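Local coordinates for protein hypothetical methylmalonyl-CoA decarboxylase alpha subunit (Sulfolobus tokodaii, PDB 1X0U) that is probably the carboxyl transferase subunit of a putative multi-subunit enzyme, with two domains of the ClpP/crotonase type in each chain of a six-chain assembly, at residues F352-D357 and L391-E396; V399-V404 and K506-Y511. All blocks are in the same frame, centred on the assembly; numbering follows the deposited sequence.

Contact 1 (F352-D357 and L391-E396); sequences FIRFCD and LYAFAE
R354 grips E396 side-on, NE donating a hydrogen bond to OE2 at 2.7 Å and NH2 one to OE1 at 2.9 Å. Each oxygen offers its syn lone pair, and the guanidinium and carboxylate lie nearly coplanar, 23° apart. E396 stretches out to meet it, CG anti to the backbone N (chi1 173°), whereas R354 bends at chi3 to turn its NE edge inward. Helices 343-358 and 383-396 run almost parallel here, segment axes 8.8 Å apart at 18°. Packing is close where R354 CG meets A393 CB at 3.6 Å and where I353 sets CG2 over one face of the F394 ring, 4.0 Å from CZ. Such side-by-side helices accompany successive parallel strands in the crotonase-type fold. On the more loosely packed side, still buried, a single water bridges D357 OD2 and the carbonyl oxygen of E396, donating to both at 2.8 Å. D357 OD2 also hydrogen-bonds H517, and OD1 forms a salt bridge with K516, both of the second subunit. R354 and E396 should thus fix each other's planes, whereas D357 is held by several donors, most outside these segments; they would probably favour its ionised form, despite E396 OE2 4.9 Å from D357 OD2.

Contact 2 (V399-V404 and K506-Y511); sequences VPKITV and KTKREY
K508 carries the polar part of the contact, its ammonium NZ hydrogen-bonding the carbonyl oxygen of V399 at 3.0 Å. The donor stands well above the carbonyl plane, 58° out of it. With CG anti to the backbone N (chi1 178°) and every later torsion extended, the lysine reaches straight across from the loop to the start of the strand. NZ also forms a salt bridge with D425 OD2; the same carboxylate oxygen accepts the backbone NH of K401, so one aspartate joins the strand end to the lysine. E510 OE1 adds a long, weak ion pair to K508 NZ at 3.7 Å. Strand 401-406, which V399 and P400 lead into, lies between the parallel strands 363-369 and 426-429 of the mixed sheet of the second crotonase-type half, and arrives there through a beta-alpha-beta crossover from strand 363-369 by way of helix 383-396. Apolar contact comes from the methylene chain of K508, which passes alongside P400: CD is 3.9 Å from P400 CA, and CB lies 4.2 Å from P400 CG. L505, near the end of helix 494-505, also packs on the proline. The two like-charged lysines, K401 and K508, cross at a slant, K401 CE coming 4.1 Å from K508 NZ. Their NZ atoms stay 4.9 Å apart; the K401 chain bends at chi3, and its NZ hydrogen-bonds the carbonyl oxygens of F394 and A397.

In the fold
Along the chain, helix 343-358 is followed by strand 363-369, the short helix 376-380 and helix 383-396, and contact 1 closes this loop of 33 intervening residues by joining the first and last of these helices. The chain then turns into strand 401-406. Contact 2 closes a longer loop of 101 residues, returning the segment that follows helix 494-505 to the beginning of that strand. The two loops are in series, neither nested nor crossed. Their centres lie about 12 Å apart, and they meet directly: D357 OD1 probably accepts a hydrogen bond from V399 N at 3.1 Å. Together they tie the helical layer, an inner strand of the sheet and the C-terminal region, and both border the second subunit.

Contact 1 (F352-D357 and L391-E396)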
ATOM      1  N   PHE A 352       7.436 -18.072  23.115  1.00 14.52           N
ATOM      2  CA  PHE A 352       8.035 -16.870  23.686  1.00 13.83           C
ATOM      3  C   PHE A 352       8.671 -15.971  22.621  1.00 12.56           C
ATOM      4  O   PHE A 352       8.423 -14.766  22.597  1.00 11.95           O
ATOM      5  CB  PHE A 352       9.113 -17.230  24.717  1.00 12.75           C
ATOM      6  CG  PHE A 352       9.802 -16.025  25.321  1.00 11.02           C
ATOM      7  CD1 PHE A 352       9.149 -15.225  26.250  1.00 10.86           C
ATOM      8  CD2 PHE A 352      11.114 -15.705  24.976  1.00 13.34           C
ATOM      9  CE1 PHE A 352       9.787 -14.125  26.837  1.00  9.01           C
ATOM     10  CE2 PHE A 352      11.767 -14.604  25.560  1.00 12.01           C
ATOM     11  CZ  PHE A 352      11.100 -13.816  26.492  1.00 10.43           C
ATOM     12  N   ILE A 353       9.496 -16.521  21.739  1.00 13.48           N
ATOM     13  CA  ILE A 353      10.105 -15.627  20.764  1.00 16.78           C
ATOM     14  C   ILE A 353       9.094 -14.977  19.804  1.00 14.38           C
ATOM     15  O   ILE A 353       9.227 -13.795  19.466  1.00 13.82           O
ATOM     16  CB  ILE A 353      11.253 -16.307  19.957  1.00 20.31           C
ATOM     17  CG1 ILE A 353      10.703 -17.340  19.000  1.00 24.86           C
ATOM     18  CG2 ILE A 353      12.251 -16.994  20.930  1.00 19.40           C
ATOM     19  CD1 ILE A 353      10.917 -18.755  19.516  1.00 29.64           C
ATOM     20  N   ARG A 354       8.078 -15.731  19.388  1.00 11.63           N
ATOM     21  CA  ARG A 354       7.066 -15.183  18.491  1.00 10.70           C
ATOM     22  C   ARG A 354       6.382 -13.991  19.150  1.00 10.04           C
ATOM     23  O   ARG A 354       6.173 -12.954  18.503  1.00  9.62           O
ATOM     24  CB  ARG A 354       6.035 -16.244  18.122  1.00 11.77           C
ATOM     25  CG  ARG A 354       6.629 -17.470  17.407  1.00 12.02           C
ATOM     26  CD  ARG A 354       5.535 -18.275  16.728  1.00 12.83           C
ATOM     27  NE  ARG A 354       5.115 -17.674  15.467  1.00 12.66           N
ATOM     28  CZ  ARG A 354       3.852 -17.565  15.074  1.00 14.83           C
ATOM     29  NH1 ARG A 354       2.877 -18.004  15.855  1.00 16.10           N
ATOM     30  NH2 ARG A 354       3.566 -17.061  13.883  1.00 12.59           N
ATOM     31  N   PHE A 355       6.049 -14.127  20.438  1.00  9.15           N
ATOM     32  CA  PHE A 355       5.409 -13.028  21.156  1.00  9.07           C
ATOM     33  C   PHE A 355       6.313 -11.801  21.164  1.00  9.77           C
ATOM     34  O   PHE A 355       5.865 -10.693  20.856  1.00  9.90           O
ATOM     35  CB  PHE A 355       5.079 -13.403  22.608  1.00  6.98           C
ATOM     36  CG  PHE A 355       4.548 -12.248  23.416  1.00  8.39           C
ATOM     37  CD1 PHE A 355       3.190 -11.955  23.427  1.00  8.00           C
ATOM     38  CD2 PHE A 355       5.423 -11.381  24.071  1.00  7.22           C
ATOM     39  CE1 PHE A 355       2.718 -10.813  24.067  1.00  6.97           C
ATOM     40  CE2 PHE A 355       4.961 -10.246  24.705  1.00  7.58           C
ATOM     41  CZ  PHE A 355       3.597  -9.958  24.700  1.00  9.03           C
ATOM     42  N   CYS A 356       7.580 -11.990  21.538  1.00  9.61           N
ATOM     43  CA  CYS A 356       8.526 -10.879  21.571  1.00  9.90           C
ATOM     44  C   CYS A 356       8.601 -10.252  20.189  1.00  9.94           C
ATOM     45  O   CYS A 356       8.584  -9.021  20.047  1.00  8.79           O
ATOM     46  CB  CYS A 356       9.917 -11.357  21.999  1.00 10.05           C
ATOM     47  SG  CYS A 356      10.033 -11.836  23.752  1.00 13.69           S
ATOM     48  N   ASP A 357       8.669 -11.096  19.162  1.00  9.16           N
ATOM     49  CA  ASP A 357       8.740 -10.577  17.801  1.00  8.99           C
ATOM     50  C   ASP A 357       7.517  -9.746  17.455  1.00 10.07           C
ATOM     51  O   ASP A 357       7.640  -8.628  16.951  1.00 10.57           O
ATOM     52  CB  ASP A 357       8.867 -11.702  16.777  1.00  8.08           C
ATOM     53  CG  ASP A 357       9.032 -11.168  15.359  1.00  9.88           C
ATOM     54  OD1 ASP A 357       9.984 -10.389  15.134  1.00 11.40           O
ATOM     55  OD2 ASP A 357       8.216 -11.512  14.475  1.00 10.48           O
ATOM     56  N   LEU A 391      12.912 -23.202  15.357  1.00 10.43           N
ATOM     57  CA  LEU A 391      13.565 -22.848  14.099  1.00 11.72           C
ATOM     58  C   LEU A 391      12.689 -21.862  13.320  1.00 11.82           C
ATOM     59  O   LEU A 391      13.172 -20.845  12.815  1.00 12.54           O
ATOM     60  CB  LEU A 391      13.805 -24.109  13.266  1.00 10.87           C
ATOM     61  CG  LEU A 391      14.671 -25.195  13.917  1.00 12.09           C
ATOM     62  CD1 LEU A 391      14.682 -26.441  13.062  1.00 10.02           C
ATOM     63  CD2 LEU A 391      16.090 -24.675  14.115  1.00 13.07           C
ATOM     64  N   TYR A 392      11.398 -22.177  13.250  1.00 10.92           N
ATOM     65  CA  TYR A 392      10.426 -21.357  12.558  1.00 10.15           C
ATOM     66  C   TYR A 392      10.332 -20.005  13.245  1.00 11.00           C
ATOM     67  O   TYR A 392      10.463 -18.960  12.616  1.00 10.96           O
ATOM     68  CB  TYR A 392       9.054 -22.046  12.578  1.00 11.32           C
ATOM     69  CG  TYR A 392       7.976 -21.328  11.780  1.00 10.92           C
ATOM     70  CD1 TYR A 392       7.488 -20.079  12.181  1.00 12.95           C
ATOM     71  CD2 TYR A 392       7.474 -21.881  10.609  1.00 11.20           C
ATOM     72  CE1 TYR A 392       6.520 -19.397  11.425  1.00 11.69           C
ATOM     73  CE2 TYR A 392       6.515 -21.208   9.848  1.00 12.54           C
ATOM     74  CZ  TYR A 392       6.045 -19.969  10.259  1.00 12.21           C
ATOM     75  OH  TYR A 392       5.120 -19.302   9.488  1.00 14.75           O
ATOM     76  N   ALA A 393      10.120 -20.031  14.554  1.00 10.49           N
ATOM     77  CA  ALA A 393       9.983 -18.801  15.315  1.00  8.78           C
ATOM     78  C   ALA A 393      11.150 -17.815  15.160  1.00  8.45           C
ATOM     79  O   ALA A 393      10.930 -16.612  15.004  1.00  8.21           O
ATOM     80  CB  ALA A 393       9.748 -19.143  16.767  1.00  7.99           C
ATOM     81  N   PHE A 394      12.390 -18.300  15.218  1.00  8.31           N
ATOM     82  CA  PHE A 394      13.539 -17.402  15.049  1.00  9.75           C
ATOM     83  C   PHE A 394      13.644 -16.944  13.592  1.00  8.78           C
ATOM     84  O   PHE A 394      13.841 -15.763  13.318  1.00  7.96           O
ATOM     85  CB  PHE A 394      14.851 -18.092  15.460  1.00 10.78           C
ATOM     86  CG  PHE A 394      15.236 -17.868  16.895  1.00 11.09           C
ATOM     87  CD1 PHE A 394      15.517 -18.942  17.728  1.00 10.99           C
ATOM     88  CD2 PHE A 394      15.342 -16.580  17.405  1.00 12.56           C
ATOM     89  CE1 PHE A 394      15.898 -18.738  19.041  1.00 13.55           C
ATOM     90  CE2 PHE A 394      15.721 -16.361  18.722  1.00 14.24           C
ATOM     91  CZ  PHE A 394      16.002 -17.445  19.544  1.00 12.78           C
ATOM     92  N   ALA A 395      13.522 -17.884  12.659  1.00 10.09           N
ATOM     93  CA  ALA A 395      13.594 -17.541  11.238  1.00 11.13           C
ATOM     94  C   ALA A 395      12.511 -16.534  10.861  1.00 12.02           C
ATOM     95  O   ALA A 395      12.686 -15.732   9.943  1.00 13.28           O
ATOM     96  CB  ALA A 395      13.464 -18.796  10.383  1.00 10.12           C
ATOM     97  N   GLU A 396      11.392 -16.572  11.576  1.00 12.95           N
ATOM     98  CA  GLU A 396      10.272 -15.668  11.324  1.00 12.13           C
ATOM     99  C   GLU A 396      10.507 -14.266  11.876  1.00 13.16           C
ATOM    100  O   GLU A 396      10.221 -13.264  11.225  1.00 12.55           O
ATOM    101  CB  GLU A 396       9.007 -16.238  11.966  1.00 13.85           C
ATOM    102  CG  GLU A 396       7.785 -15.322  11.920  1.00 12.03           C
ATOM    103  CD  GLU A 396       6.608 -15.926  12.657  1.00 12.73           C
ATOM    104  OE1 GLU A 396       5.579 -16.230  12.012  1.00 11.56           O
ATOM    105  OE2 GLU A 396       6.719 -16.110  13.889  1.00 11.98           O
TER
HETATM  106  O   HOH W   1       8.079 -11.536  11.713  1.00 17.84           O

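Contact 2 (V399-V404 and K506-Y511)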
ATOM      1  N   VAL A 399      12.663  -8.787  14.729  1.00  9.81           N
ATOM      2  CA  VAL A 399      13.224  -7.898  15.748  1.00 10.64           C
ATOM      3  C   VAL A 399      14.721  -8.190  15.821  1.00 11.93           C
ATOM      4  O   VAL A 399      15.195  -9.199  15.295  1.00 11.78           O
ATOM      5  CB  VAL A 399      12.656  -8.162  17.195  1.00  9.72           C
ATOM      6  CG1 VAL A 399      11.169  -7.837  17.281  1.00  6.01           C
ATOM      7  CG2 VAL A 399      12.934  -9.601  17.607  1.00  8.88           C
ATOM      8  N   PRO A 400      15.489  -7.303  16.463  1.00 12.09           N
ATOM      9  CA  PRO A 400      16.926  -7.560  16.567  1.00 11.50           C
ATOM     10  C   PRO A 400      17.176  -8.907  17.250  1.00 11.94           C
ATOM     11  O   PRO A 400      16.485  -9.273  18.195  1.00 11.49           O
ATOM     12  CB  PRO A 400      17.416  -6.393  17.407  1.00 12.40           C
ATOM     13  CG  PRO A 400      16.531  -5.265  16.901  1.00 13.99           C
ATOM     14  CD  PRO A 400      15.163  -5.927  16.877  1.00 11.30           C
ATOM     15  N   LYS A 401      18.159  -9.646  16.758  1.00 11.36           N
ATOM     16  CA  LYS A 401      18.496 -10.934  17.339  1.00 12.69           C
ATOM     17  C   LYS A 401      20.009 -11.075  17.485  1.00 12.02           C
ATOM     18  O   LYS A 401      20.752 -10.926  16.520  1.00 12.90           O
ATOM     19  CB  LYS A 401      17.930 -12.065  16.476  1.00 11.16           C
ATOM     20  CG  LYS A 401      16.405 -12.171  16.547  1.00 10.35           C
ATOM     21  CD  LYS A 401      15.875 -13.184  15.556  1.00  9.24           C
ATOM     22  CE  LYS A 401      16.146 -12.742  14.126  1.00  7.18           C
ATOM     23  NZ  LYS A 401      15.687 -13.774  13.182  1.00  7.01           N
ATOM     24  N   ILE A 402      20.453 -11.340  18.709  1.00 13.01           N
ATOM     25  CA  ILE A 402      21.875 -11.510  19.004  1.00 11.43           C
ATOM     26  C   ILE A 402      22.067 -12.781  19.810  1.00 11.07           C
ATOM     27  O   ILE A 402      21.337 -13.043  20.776  1.00  9.44           O
ATOM     28  CB  ILE A 402      22.444 -10.331  19.836  1.00 11.09           C
ATOM     29  CG1 ILE A 402      22.309  -9.025  19.066  1.00 11.50           C
ATOM     30  CG2 ILE A 402      23.918 -10.560  20.114  1.00 12.67           C
ATOM     31  CD1 ILE A 402      22.698  -7.796  19.869  1.00  9.02           C
ATOM     32  N   THR A 403      23.049 -13.574  19.403  1.00 10.83           N
ATOM     33  CA  THR A 403      23.349 -14.811  20.094  1.00 10.69           C
ATOM     34  C   THR A 403      24.719 -14.737  20.763  1.00 12.33           C
ATOM     35  O   THR A 403      25.696 -14.264  20.171  1.00 10.61           O
ATOM     36  CB  THR A 403      23.321 -16.019  19.131  1.00 11.45           C
ATOM     37  OG1 THR A 403      21.984 -16.211  18.653  1.00 13.90           O
ATOM     38  CG2 THR A 403      23.764 -17.288  19.832  1.00  8.60           C
ATOM     39  N   VAL A 404      24.766 -15.180  22.017  1.00 11.47           N
ATOM     40  CA  VAL A 404      26.002 -15.223  22.770  1.00 11.03           C
ATOM     41  C   VAL A 404      26.152 -16.662  23.239  1.00 12.00           C
ATOM     42  O   VAL A 404      25.424 -17.125  24.123  1.00 11.08           O
ATOM     43  CB  VAL A 404      25.991 -14.303  24.002  1.00 11.09           C
ATOM     44  CG1 VAL A 404      27.290 -14.486  24.786  1.00 10.67           C
ATOM     45  CG2 VAL A 404      25.849 -12.856  23.587  1.00 13.30           C
ATOM     46  N   LYS A 506      18.322  -1.195  16.910  1.00 20.43           N
ATOM     47  CA  LYS A 506      17.006  -0.656  17.257  1.00 22.56           C
ATOM     48  C   LYS A 506      16.170  -0.222  16.066  1.00 21.79           C
ATOM     49  O   LYS A 506      14.948  -0.376  16.076  1.00 22.77           O
ATOM     50  CB  LYS A 506      17.136   0.511  18.247  1.00 25.59           C
ATOM     51  CG  LYS A 506      17.993   1.672  17.759  1.00 30.87           C
ATOM     52  CD  LYS A 506      18.145   2.754  18.837  1.00 33.55           C
ATOM     53  CE  LYS A 506      19.201   3.789  18.447  1.00 35.18           C
ATOM     54  NZ  LYS A 506      19.265   4.937  19.403  1.00 36.77           N
ATOM     55  N   THR A 507      16.820   0.314  15.039  1.00 20.44           N
ATOM     56  CA  THR A 507      16.099   0.765  13.851  1.00 19.91           C
ATOM     57  C   THR A 507      16.065  -0.282  12.743  1.00 19.95           C
ATOM     58  O   THR A 507      15.843   0.046  11.586  1.00 20.08           O
ATOM     59  CB  THR A 507      16.714   2.055  13.289  1.00 17.69           C
ATOM     60  OG1 THR A 507      18.140   1.959  13.339  1.00 17.25           O
ATOM     61  CG2 THR A 507      16.269   3.253  14.107  1.00 17.37           C
ATOM     62  N   LYS A 508      16.278  -1.543  13.114  1.00 20.34           N
ATOM     63  CA  LYS A 508      16.276  -2.654  12.168  1.00 21.07           C
ATOM     64  C   LYS A 508      14.930  -2.854  11.472  1.00 23.36           C
ATOM     65  O   LYS A 508      13.885  -2.859  12.120  1.00 22.26           O
ATOM     66  CB  LYS A 508      16.643  -3.953  12.888  1.00 17.62           C
ATOM     67  CG  LYS A 508      16.620  -5.189  11.990  1.00 12.07           C
ATOM     68  CD  LYS A 508      16.690  -6.484  12.800  1.00 10.88           C
ATOM     69  CE  LYS A 508      16.656  -7.697  11.891  1.00  9.87           C
ATOM     70  NZ  LYS A 508      16.678  -8.956  12.653  1.00 10.49           N
ATOM     71  N   ARG A 509      14.976  -3.038  10.154  1.00 28.21           N
ATOM     72  CA  ARG A 509      13.788  -3.265   9.323  1.00 33.89           C
ATOM     73  C   ARG A 509      14.125  -4.359   8.305  1.00 35.57           C
ATOM     74  O   ARG A 509      15.170  -4.302   7.665  1.00 36.64           O
ATOM     75  CB  ARG A 509      13.402  -1.977   8.589  1.00 37.75           C
ATOM     76  CG  ARG A 509      12.054  -1.388   8.989  1.00 41.66           C
ATOM     77  CD  ARG A 509      12.020  -0.979  10.459  1.00 45.71           C
ATOM     78  NE  ARG A 509      10.717  -0.439  10.848  1.00 48.78           N
ATOM     79  CZ  ARG A 509      10.435   0.033  12.059  1.00 50.32           C
ATOM     80  NH1 ARG A 509      11.368   0.030  13.003  1.00 50.94           N
ATOM     81  NH2 ARG A 509       9.221   0.506  12.328  1.00 49.44           N
ATOM     82  N   GLU A 510      13.255  -5.353   8.150  1.00 37.90           N
ATOM     83  CA  GLU A 510      13.532  -6.442   7.213  1.00 41.06           C
ATOM     84  C   GLU A 510      12.320  -6.880   6.386  1.00 43.02           C
ATOM     85  O   GLU A 510      11.171  -6.680   6.789  1.00 43.78           O
ATOM     86  CB  GLU A 510      14.087  -7.644   7.979  1.00 42.75           C
ATOM     87  CG  GLU A 510      15.011  -8.519   7.162  1.00 45.48           C
ATOM     88  CD  GLU A 510      15.431  -9.770   7.904  1.00 48.34           C
ATOM     89  OE1 GLU A 510      15.918  -9.653   9.052  1.00 47.62           O
ATOM     90  OE2 GLU A 510      15.278 -10.873   7.333  1.00 50.72           O
ATOM     91  N   TYR A 511      12.591  -7.491   5.233  1.00 43.82           N
ATOM     92  CA  TYR A 511      11.544  -7.955   4.319  1.00 44.99           C
ATOM     93  C   TYR A 511      11.006  -9.353   4.616  1.00 45.78           C
ATOM     94  O   TYR A 511      11.711 -10.215   5.146  1.00 47.03           O
ATOM     95  CB  TYR A 511      12.062  -7.947   2.874  1.00 44.68           C
ATOM     96  CG  TYR A 511      11.065  -8.492   1.860  1.00 45.72           C
ATOM     97  CD1 TYR A 511       9.984  -7.720   1.422  1.00 45.89           C
ATOM     98  CD2 TYR A 511      11.180  -9.797   1.369  1.00 46.09           C
ATOM     99  CE1 TYR A 511       9.042  -8.233   0.523  1.00 45.21           C
ATOM    100  CE2 TYR A 511      10.241 -10.320   0.471  1.00 45.95           C
ATOM    101  CZ  TYR A 511       9.177  -9.532   0.054  1.00 46.06           C
ATOM    102  OH  TYR A 511       8.253 -10.042  -0.828  1.00 45.62           O
TER